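Local coordinates for IroE protein (Escherichia coli, PDB 2GZS) that hydrolyses the trilactone of enterobactin and its glucosylated forms, preferring the iron-free siderophores and usually cutting once to give linear trimers, at residues Ser158-Ser163 with Leu183-Ala188. Numbering follows the deposited sequence.
Sequences SWLSSS and LSRVTA
Trp159 meets Val186 with the six-membered end of its indole: Trp159 CZ3 lies 3.7 Å from Val186 CG1, and the methyl comes at the ring obliquely. The two side chains cross at about a right angle. Trp159 CG stands anti to the backbone N (chi1 -178°), which carries the indole toward helix 179-187, where Leu230 of helix 219-232 touches both Trp159 and Val186. Tyr168 of strand 167-171 packs edge-to-face with the same indole, and Phe194 also meets it.

Next comes Leu160, whose two methyls divide the work. Leu160 CD2 settles against the backbone of the other helix, 3.6 Å from Arg185 O and 3.9 Å from Val186 CA. Leu160 CD1 lies against one face of the Arg185 guanidinium, over its centre, 3.3 Å from the plane and 3.4 Å from Arg185 CZ. Arg185 CB also touches Leu160 CD1, at 3.6 Å, and the bend at chi3 (58°) turns the guanidinium so that one face lies on this methyl.

This is helix-to-helix packing in an alpha/beta-hydrolase fold, away from the active site. Helix 150-161, which starts right after the nucleophile Ser149, brings its C-terminal turn against the last turns of helix 179-187; the helices are the connections of two successive beta-alpha-beta crossovers, 143-148 to 167-171 and 167-171 to 198-203.

Ser161 closes the contact at the guanidinium edge, its OG near that plane but 4.2 Å from Arg185 NH2. Ser161 OG hydrogen-bonds Asp157 O, one turn back on the same helix, and Arg185 NH1 reaches across to form a salt bridge with the Asp157 carboxylate.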
ATOM      1  N   SER A 158      -2.385  -8.036  -4.990  1.00 10.49           N
ATOM      2  CA  SER A 158      -3.719  -7.421  -4.976  1.00  7.34           C
ATOM      3  C   SER A 158      -4.013  -6.817  -6.343  1.00 11.23           C
ATOM      4  O   SER A 158      -5.174  -6.901  -6.812  1.00 11.67           O
ATOM      5  CB  SER A 158      -3.698  -6.277  -3.931  1.00 10.01           C
ATOM      6  OG  SER A 158      -3.519  -6.817  -2.642  1.00 11.09           O
ATOM      7  N   TRP A 159      -3.036  -6.225  -7.030  1.00 10.42           N
ATOM      8  CA  TRP A 159      -3.288  -5.735  -8.397  1.00  9.71           C
ATOM      9  C   TRP A 159      -3.773  -6.880  -9.279  1.00  9.56           C
ATOM     10  O   TRP A 159      -4.629  -6.780 -10.159  1.00 11.79           O
ATOM     11  CB  TRP A 159      -1.954  -5.162  -8.970  1.00  9.26           C
ATOM     12  CG  TRP A 159      -2.132  -4.597 -10.361  1.00 11.80           C
ATOM     13  CD1 TRP A 159      -2.563  -3.327 -10.710  1.00 11.42           C
ATOM     14  CD2 TRP A 159      -1.889  -5.256 -11.602  1.00 11.40           C
ATOM     15  NE1 TRP A 159      -2.592  -3.205 -12.073  1.00 13.21           N
ATOM     16  CE2 TRP A 159      -2.173  -4.396 -12.662  1.00 10.12           C
ATOM     17  CE3 TRP A 159      -1.442  -6.548 -11.897  1.00 11.16           C
ATOM     18  CZ2 TRP A 159      -2.038  -4.737 -14.008  1.00 14.18           C
ATOM     19  CZ3 TRP A 159      -1.299  -6.907 -13.231  1.00 10.39           C
ATOM     20  CH2 TRP A 159      -1.583  -6.030 -14.257  1.00 11.79           C
ATOM     21  N   LEU A 160      -3.255  -8.097  -9.055  1.00 10.01           N
ATOM     22  CA  LEU A 160      -3.679  -9.293  -9.830  1.00 11.92           C
ATOM     23  C   LEU A 160      -5.079  -9.724  -9.474  1.00 14.69           C
ATOM     24  O   LEU A 160      -5.780 -10.240 -10.348  1.00 17.24           O
ATOM     25  CB  LEU A 160      -2.735 -10.487  -9.568  1.00 14.16           C
ATOM     26  CG  LEU A 160      -1.390 -10.383 -10.284  1.00 14.75           C
ATOM     27  CD1 LEU A 160      -0.397 -11.386  -9.680  1.00 17.75           C
ATOM     28  CD2 LEU A 160      -1.609 -10.609 -11.786  1.00 16.10           C
ATOM     29  N   SER A 161      -5.493  -9.568  -8.223  1.00 12.66           N
ATOM     30  CA  SER A 161      -6.733 -10.251  -7.804  1.00 16.60           C
ATOM     31  C   SER A 161      -7.864  -9.307  -7.433  1.00 15.77           C
ATOM     32  O   SER A 161      -9.047  -9.702  -7.393  1.00 22.14           O
ATOM     33  CB  SER A 161      -6.392 -11.166  -6.631  1.00 20.68           C
ATOM     34  OG  SER A 161      -5.205 -11.946  -6.841  1.00 37.31           O
ATOM     35  N   SER A 162      -7.634  -8.057  -7.165  1.00 15.37           N
ATOM     36  CA  SER A 162      -8.639  -7.205  -6.494  1.00 17.28           C
ATOM     37  C   SER A 162      -9.455  -6.445  -7.530  1.00 15.68           C
ATOM     38  O   SER A 162      -8.906  -6.080  -8.564  1.00 18.19           O
ATOM     39  CB  SER A 162      -7.916  -6.187  -5.583  1.00 13.02           C
ATOM     40  OG  SER A 162      -8.895  -5.330  -4.944  1.00 15.39           O
ATOM     41  N   SER A 163     -10.720  -6.166  -7.227  1.00 15.77           N
ATOM     42  CA  SER A 163     -11.440  -5.129  -7.983  1.00 17.40           C
ATOM     43  C   SER A 163     -11.714  -3.924  -7.101  1.00 19.12           C
ATOM     44  O   SER A 163     -12.485  -2.995  -7.454  1.00 22.40           O
ATOM     45  CB  SER A 163     -12.773  -5.644  -8.551  1.00 18.03           C
ATOM     46  OG  SER A 163     -13.488  -6.218  -7.454  1.00 33.54           O
ATOM     47  N   LEU A 183       6.073 -11.011 -10.805  1.00 14.23           N
ATOM     48  CA  LEU A 183       6.118 -10.308 -12.099  1.00 19.13           C
ATOM     49  C   LEU A 183       5.653 -11.121 -13.306  1.00 13.63           C
ATOM     50  O   LEU A 183       5.068 -10.622 -14.258  1.00 15.58           O
ATOM     51  CB  LEU A 183       7.553  -9.853 -12.446  1.00 20.21           C
ATOM     52  CG  LEU A 183       7.950  -8.526 -11.804  1.00 24.40           C
ATOM     53  CD1 LEU A 183       9.340  -8.105 -12.268  1.00 33.71           C
ATOM     54  CD2 LEU A 183       6.902  -7.456 -12.084  1.00 25.85           C
ATOM     55  N   SER A 184       5.981 -12.398 -13.277  1.00 14.16           N
ATOM     56  CA  SER A 184       5.573 -13.376 -14.282  1.00 14.48           C
ATOM     57  C   SER A 184       4.048 -13.437 -14.342  1.00 18.19           C
ATOM     58  O   SER A 184       3.436 -13.454 -15.421  1.00 23.53           O
ATOM     59  CB  SER A 184       6.161 -14.742 -13.923  1.00 16.68           C
ATOM     60  OG  SER A 184       5.919 -15.607 -15.038  1.00 19.56           O
ATOM     61  N   ARG A 185       3.403 -13.408 -13.164  1.00 13.18           N
ATOM     62  CA  ARG A 185       1.922 -13.366 -13.236  1.00 14.47           C
ATOM     63  C   ARG A 185       1.409 -12.015 -13.708  1.00 13.30           C
ATOM     64  O   ARG A 185       0.413 -11.932 -14.465  1.00 13.88           O
ATOM     65  CB  ARG A 185       1.338 -13.646 -11.863  1.00 18.95           C
ATOM     66  CG  ARG A 185       1.621 -15.019 -11.270  1.00 22.53           C
ATOM     67  CD  ARG A 185       1.359 -15.137  -9.767  1.00 42.13           C
ATOM     68  NE  ARG A 185       0.021 -14.831  -9.318  1.00 38.88           N
ATOM     69  CZ  ARG A 185      -0.565 -14.404  -8.220  1.00 51.02           C
ATOM     70  NH1 ARG A 185       0.079 -14.117  -7.086  1.00 24.37           N
ATOM     71  NH2 ARG A 185      -1.901 -14.235  -8.212  1.00 40.13           N
ATOM     72  N   VAL A 186       2.073 -10.944 -13.276  1.00 12.56           N
ATOM     73  CA  VAL A 186       1.634  -9.600 -13.670  1.00 14.74           C
ATOM     74  C   VAL A 186       1.650  -9.421 -15.159  1.00 16.11           C
ATOM     75  O   VAL A 186       0.767  -8.909 -15.828  1.00 15.85           O
ATOM     76  CB  VAL A 186       2.533  -8.508 -13.000  1.00 14.18           C
ATOM     77  CG1 VAL A 186       2.350  -7.196 -13.740  1.00 15.09           C
ATOM     78  CG2 VAL A 186       2.231  -8.427 -11.508  1.00 14.53           C
ATOM     79  N   THR A 187       2.736  -9.871 -15.846  1.00 13.48           N
ATOM     80  CA  THR A 187       2.815  -9.599 -17.266  1.00 11.25           C
ATOM     81  C   THR A 187       2.024 -10.667 -18.066  1.00 11.02           C
ATOM     82  O   THR A 187       1.941 -10.453 -19.267  1.00 15.99           O
ATOM     83  CB  THR A 187       4.274  -9.542 -17.782  1.00 13.44           C
ATOM     84  OG1 THR A 187       4.967 -10.775 -17.495  1.00 16.43           O
ATOM     85  CG2 THR A 187       5.074  -8.473 -17.028  1.00 16.72           C
ATOM     86  N   ALA A 188       1.467 -11.670 -17.425  1.00 12.16           N
ATOM     87  CA  ALA A 188       0.688 -12.689 -18.117  1.00 15.98           C
ATOM     88  C   ALA A 188      -0.799 -12.325 -18.249  1.00 19.55           C
ATOM     89  O   ALA A 188      -1.542 -13.125 -18.818  1.00 14.50           O
ATOM     90  CB  ALA A 188       0.790 -14.028 -17.396  1.00 16.83           C
TER